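Local coordinates for protein melanophilin (Mus musculus, PDB 2ZET) that links melanosome-bound RAB27A to the motor protein MYO5A, serving as a Rab effector in melanosome transport, at residues L43-R57 against C111-S124. Residues are numbered along the deposited sequence; the frame is centred on the assembly and turned at random.
Sequences LQGLKGKIQKESSKR and CDPCHLARVVKIGS. With ZN (zinc ion), chain G.
In the Rab-binding domain of melanophilin, the long helix 19-60 packs along helix 112-124, which follows the FYVE-type zinc finger; here Leu46 and Ile50 pack on Leu116, Ala117 and Val120. The two segments run roughly antiparallel: their axes come within 9.4 Å, with N-to-C directions 144° apart. No hydrogen bond joins them, and the middle of the contact is apolar. Leu46 and Leu116 meet at about a right angle, CD2 against CD2 at 3.8 Å. Leu46 CB also lies 3.6 Å from Val120 CG2. Ile50 has CG1 anti to its carbonyl carbon (chi1 -63°), and its extended arm carries CD1 over the backbone of Ala117. Lys47 and Lys49 border this row, CE of Lys47 on Val120 CG1 and CB of Lys49 on Leu116 CD1. At one end, Leu43 CD1 reaches Ser124 CA at 4.0 Å. Val119, whose CG1 also meets Leu46 CD1, and Ile122 pack on aromatic side chains of another protein's chain. Toward the finger, the bent Glu53 side chain crosses Pro113 obliquely and meets its ring at CG, with OE2 nearest. Cys111 and Cys114 bind zinc with Cys88 and Cys91. Cys111 also caps the helix, its SG accepting from Cys114 N. The extended Arg57 probably offsets the negative charge of the zinc-bound sulfurs: its NH2 stands 3.1 Å from Cys111 SG, which lies in the guanidinium plane at its edge.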
loop_
_atom_site.group_PDB
_atom_site.type_symbol
_atom_site.label_atom_id
_atom_site.label_comp_id
_atom_site.label_asym_id
_atom_site.label_seq_id
_atom_site.Cartn_x
_atom_site.Cartn_y
_atom_site.Cartn_z
ATOM N N LEU B 43 -4.106 -14.864 2.155
ATOM C CA LEU B 43 -4.014 -14.939 3.613
ATOM C C LEU B 43 -4.535 -16.272 4.145
ATOM O O LEU B 43 -3.995 -16.809 5.107
ATOM C CB LEU B 43 -4.788 -13.791 4.268
ATOM C CG LEU B 43 -4.144 -12.406 4.247
ATOM C CD1 LEU B 43 -5.087 -11.404 4.889
ATOM C CD2 LEU B 43 -2.826 -12.431 4.994
ATOM N N GLN B 44 -5.593 -16.791 3.531
ATOM C CA GLN B 44 -6.147 -18.076 3.936
ATOM C C GLN B 44 -5.026 -19.098 3.824
ATOM O O GLN B 44 -4.636 -19.714 4.813
ATOM C CB GLN B 44 -7.276 -18.484 2.997
ATOM C CG GLN B 44 -8.673 -18.234 3.498
ATOM C CD GLN B 44 -9.709 -18.374 2.382
ATOM O OE1 GLN B 44 -9.596 -19.253 1.524
ATOM N NE2 GLN B 44 -10.730 -17.511 2.399
ATOM N N GLY B 45 -4.521 -19.266 2.599
ATOM C CA GLY B 45 -3.441 -20.199 2.325
ATOM C C GLY B 45 -2.338 -20.160 3.365
ATOM O O GLY B 45 -1.960 -21.192 3.908
ATOM N N LEU B 46 -1.822 -18.973 3.660
ATOM C CA LEU B 46 -0.766 -18.848 4.654
ATOM C C LEU B 46 -1.232 -19.297 6.018
ATOM O O LEU B 46 -0.504 -19.976 6.733
ATOM C CB LEU B 46 -0.285 -17.406 4.753
ATOM C CG LEU B 46 0.377 -16.816 3.511
ATOM C CD1 LEU B 46 0.882 -15.423 3.849
ATOM C CD2 LEU B 46 1.514 -17.712 3.054
ATOM N N LYS B 47 -2.436 -18.901 6.397
ATOM C CA LYS B 47 -2.957 -19.299 7.689
ATOM C C LYS B 47 -3.085 -20.803 7.667
ATOM O O LYS B 47 -3.002 -21.466 8.703
ATOM C CB LYS B 47 -4.310 -18.641 7.958
ATOM C CG LYS B 47 -4.192 -17.161 8.269
ATOM C CD LYS B 47 -5.498 -16.559 8.747
ATOM C CE LYS B 47 -5.273 -15.134 9.252
ATOM N NZ LYS B 47 -6.469 -14.507 9.880
ATOM N N GLY B 48 -3.263 -21.347 6.471
ATOM C CA GLY B 48 -3.371 -22.785 6.334
ATOM C C GLY B 48 -2.016 -23.429 6.550
ATOM O O GLY B 48 -1.893 -24.470 7.187
ATOM N N LYS B 49 -0.980 -22.806 6.014
ATOM C CA LYS B 49 0.335 -23.354 6.192
ATOM C C LYS B 49 0.771 -23.293 7.648
ATOM O O LYS B 49 1.431 -24.214 8.125
ATOM C CB LYS B 49 1.325 -22.632 5.292
ATOM C CG LYS B 49 1.066 -22.934 3.836
ATOM C CD LYS B 49 2.135 -22.399 2.911
ATOM C CE LYS B 49 1.680 -22.570 1.471
ATOM N NZ LYS B 49 2.685 -22.080 0.493
ATOM N N ILE B 50 0.398 -22.243 8.373
ATOM C CA ILE B 50 0.810 -22.166 9.769
ATOM C C ILE B 50 0.160 -23.228 10.642
ATOM O O ILE B 50 0.775 -23.686 11.598
ATOM C CB ILE B 50 0.520 -20.796 10.406
ATOM C CG1 ILE B 50 1.315 -19.703 9.692
ATOM C CG2 ILE B 50 0.909 -20.818 11.893
ATOM C CD1 ILE B 50 0.997 -18.294 10.188
ATOM N N GLN B 51 -1.075 -23.613 10.333
ATOM C CA GLN B 51 -1.744 -24.639 11.133
ATOM C C GLN B 51 -1.152 -26.007 10.824
ATOM O O GLN B 51 -0.871 -26.784 11.729
ATOM C CB GLN B 51 -3.253 -24.656 10.869
ATOM C CG GLN B 51 -3.950 -23.362 11.275
ATOM C CD GLN B 51 -5.415 -23.294 10.837
ATOM O OE1 GLN B 51 -5.799 -23.883 9.818
ATOM N NE2 GLN B 51 -6.233 -22.548 11.594
ATOM N N LYS B 52 -0.948 -26.302 9.549
ATOM C CA LYS B 52 -0.378 -27.581 9.189
ATOM C C LYS B 52 0.960 -27.753 9.882
ATOM O O LYS B 52 1.135 -28.671 10.676
ATOM C CB LYS B 52 -0.207 -27.679 7.682
ATOM C CG LYS B 52 0.121 -29.078 7.189
ATOM C CD LYS B 52 -0.387 -29.270 5.769
ATOM C CE LYS B 52 -0.121 -30.663 5.252
ATOM N NZ LYS B 52 -0.673 -30.828 3.883
ATOM N N GLU B 53 1.903 -26.859 9.602
ATOM C CA GLU B 53 3.221 -26.957 10.228
ATOM C C GLU B 53 3.131 -26.963 11.734
ATOM O O GLU B 53 3.875 -27.677 12.392
ATOM C CB GLU B 53 4.141 -25.809 9.800
ATOM C CG GLU B 53 4.984 -26.078 8.543
ATOM C CD GLU B 53 6.104 -27.090 8.755
ATOM O OE1 GLU B 53 5.877 -28.318 8.633
ATOM O OE2 GLU B 53 7.225 -26.641 9.050
ATOM N N SER B 54 2.223 -26.173 12.288
ATOM C CA SER B 54 2.093 -26.109 13.737
ATOM C C SER B 54 1.607 -27.415 14.339
ATOM O O SER B 54 2.063 -27.801 15.410
ATOM C CB SER B 54 1.146 -24.988 14.138
ATOM O OG SER B 54 -0.143 -25.222 13.606
ATOM N N SER B 55 0.690 -28.102 13.667
ATOM C CA SER B 55 0.195 -29.362 14.212
ATOM C C SER B 55 1.260 -30.449 14.071
ATOM O O SER B 55 1.371 -31.330 14.920
ATOM C CB SER B 55 -1.133 -29.782 13.548
ATOM O OG SER B 55 -0.978 -30.119 12.188
ATOM N N LYS B 56 2.057 -30.384 13.008
ATOM C CA LYS B 56 3.123 -31.363 12.840
ATOM C C LYS B 56 4.003 -31.289 14.077
ATOM O O LYS B 56 4.418 -32.301 14.604
ATOM C CB LYS B 56 3.961 -31.063 11.601
ATOM C CG LYS B 56 5.270 -31.820 11.577
ATOM C CD LYS B 56 6.145 -31.456 10.382
ATOM C CE LYS B 56 5.707 -32.182 9.115
ATOM N NZ LYS B 56 6.742 -32.104 8.035
ATOM N N ARG B 57 4.280 -30.078 14.543
ATOM C CA ARG B 57 5.108 -29.894 15.729
ATOM C C ARG B 57 4.468 -30.572 16.932
ATOM O O ARG B 57 5.145 -31.198 17.746
ATOM C CB ARG B 57 5.292 -28.403 16.049
ATOM C CG ARG B 57 6.201 -27.627 15.107
ATOM C CD ARG B 57 6.435 -26.210 15.619
ATOM N NE ARG B 57 7.268 -25.428 14.707
ATOM C CZ ARG B 57 7.725 -24.200 14.961
ATOM N NH1 ARG B 57 7.428 -23.602 16.112
ATOM N NH2 ARG B 57 8.477 -23.565 14.065
ATOM N N CYS B 111 12.421 -19.391 11.390
ATOM C CA CYS B 111 12.051 -20.632 10.701
ATOM C C CYS B 111 10.897 -20.360 9.743
ATOM O O CYS B 111 10.018 -19.556 10.054
ATOM C CB CYS B 111 11.667 -21.718 11.711
ATOM S SG CYS B 111 10.293 -21.351 12.806
ATOM N N ASP B 112 10.894 -21.016 8.581
ATOM C CA ASP B 112 9.837 -20.790 7.588
ATOM C C ASP B 112 8.424 -20.647 8.151
ATOM O O ASP B 112 7.589 -19.956 7.576
ATOM C CB ASP B 112 9.873 -21.857 6.489
ATOM C CG ASP B 112 10.535 -21.337 5.210
ATOM O OD1 ASP B 112 10.090 -20.274 4.725
ATOM O OD2 ASP B 112 11.489 -21.965 4.687
ATOM N N PRO B 113 8.125 -21.323 9.263
ATOM C CA PRO B 113 6.780 -21.156 9.800
ATOM C C PRO B 113 6.689 -19.803 10.498
ATOM O O PRO B 113 5.835 -18.989 10.172
ATOM C CB PRO B 113 6.658 -22.315 10.774
ATOM C CG PRO B 113 7.440 -23.363 10.105
ATOM C CD PRO B 113 8.681 -22.616 9.692
ATOM N N CYS B 114 7.587 -19.564 11.451
ATOM C CA CYS B 114 7.603 -18.302 12.191
ATOM C C CYS B 114 7.620 -17.091 11.261
ATOM O O CYS B 114 7.096 -16.030 11.609
ATOM C CB CYS B 114 8.809 -18.246 13.137
ATOM S SG CYS B 114 8.656 -19.232 14.675
ATOM N N HIS B 115 8.222 -17.255 10.082
ATOM C CA HIS B 115 8.284 -16.184 9.097
ATOM C C HIS B 115 6.891 -15.901 8.554
ATOM O O HIS B 115 6.459 -14.759 8.528
ATOM C CB HIS B 115 9.218 -16.560 7.950
ATOM C CG HIS B 115 9.206 -15.585 6.810
ATOM N ND1 HIS B 115 8.583 -15.849 5.609
ATOM C CD2 HIS B 115 9.756 -14.353 6.685
ATOM C CE1 HIS B 115 8.751 -14.825 4.792
ATOM N NE2 HIS B 115 9.459 -13.904 5.421
ATOM N N LEU B 116 6.188 -16.937 8.114
ATOM C CA LEU B 116 4.829 -16.753 7.596
ATOM C C LEU B 116 3.964 -16.200 8.725
ATOM O O LEU B 116 3.154 -15.301 8.528
ATOM C CB LEU B 116 4.236 -18.087 7.113
ATOM C CG LEU B 116 4.892 -18.806 5.927
ATOM C CD1 LEU B 116 4.083 -20.040 5.571
ATOM C CD2 LEU B 116 4.973 -17.869 4.719
ATOM N N ALA B 117 4.156 -16.752 9.915
ATOM C CA ALA B 117 3.410 -16.341 11.090
ATOM C C ALA B 117 3.436 -14.834 11.226
ATOM O O ALA B 117 2.451 -14.230 11.647
ATOM C CB ALA B 117 4.009 -16.985 12.334
ATOM N N ARG B 118 4.568 -14.235 10.863
ATOM C CA ARG B 118 4.737 -12.788 10.952
ATOM C C ARG B 118 4.195 -11.996 9.747
ATOM O O ARG B 118 3.626 -10.916 9.924
ATOM C CB ARG B 118 6.209 -12.463 11.189
ATOM C CG ARG B 118 6.476 -10.994 11.365
ATOM C CD ARG B 118 7.901 -10.738 11.802
ATOM N NE ARG B 118 8.242 -9.330 11.637
ATOM C CZ ARG B 118 8.956 -8.634 12.514
ATOM N NH1 ARG B 118 9.398 -9.229 13.619
ATOM N NH2 ARG B 118 9.226 -7.352 12.289
ATOM N N VAL B 119 4.373 -12.511 8.533
ATOM C CA VAL B 119 3.859 -11.839 7.346
ATOM C C VAL B 119 2.347 -11.719 7.519
ATOM O O VAL B 119 1.738 -10.702 7.170
ATOM C CB VAL B 119 4.173 -12.656 6.063
ATOM C CG1 VAL B 119 3.363 -12.148 4.867
ATOM C CG2 VAL B 119 5.650 -12.551 5.749
ATOM N N VAL B 120 1.751 -12.764 8.082
ATOM C CA VAL B 120 0.316 -12.801 8.322
ATOM C C VAL B 120 -0.161 -11.777 9.344
ATOM O O VAL B 120 -1.158 -11.111 9.107
ATOM C CB VAL B 120 -0.129 -14.204 8.777
ATOM C CG1 VAL B 120 -1.488 -14.137 9.447
ATOM C CG2 VAL B 120 -0.195 -15.126 7.573
ATOM N N LYS B 121 0.541 -11.641 10.471
ATOM C CA LYS B 121 0.121 -10.683 11.498
ATOM C C LYS B 121 0.243 -9.258 11.019
ATOM O O LYS B 121 -0.583 -8.420 11.351
ATOM C CB LYS B 121 0.921 -10.817 12.800
ATOM C CG LYS B 121 0.066 -10.450 14.020
ATOM C CD LYS B 121 0.862 -9.836 15.153
ATOM C CE LYS B 121 1.842 -10.813 15.785
ATOM N NZ LYS B 121 2.759 -10.149 16.768
ATOM N N ILE B 122 1.277 -8.973 10.248
ATOM C CA ILE B 122 1.444 -7.627 9.735
ATOM C C ILE B 122 0.585 -7.479 8.481
ATOM O O ILE B 122 -0.107 -6.473 8.311
ATOM C CB ILE B 122 2.916 -7.348 9.383
ATOM C CG1 ILE B 122 3.793 -7.602 10.603
ATOM C CG2 ILE B 122 3.089 -5.916 8.954
ATOM C CD1 ILE B 122 5.261 -7.612 10.292
ATOM N N GLY B 123 0.623 -8.503 7.628
ATOM C CA GLY B 123 -0.114 -8.500 6.370
ATOM C C GLY B 123 -1.626 -8.353 6.412
ATOM O O GLY B 123 -2.221 -7.760 5.508
ATOM N N SER B 124 -2.263 -8.901 7.440
ATOM C CA SER B 124 -3.709 -8.812 7.568
ATOM C C SER B 124 -4.131 -7.355 7.745
ATOM O O SER B 124 -5.134 -6.922 7.196
ATOM C CB SER B 124 -4.179 -9.647 8.757
ATOM O OG SER B 124 -3.601 -9.169 9.958
HETATM ZN ZN ZN G . 10.597 -20.577 15.053
#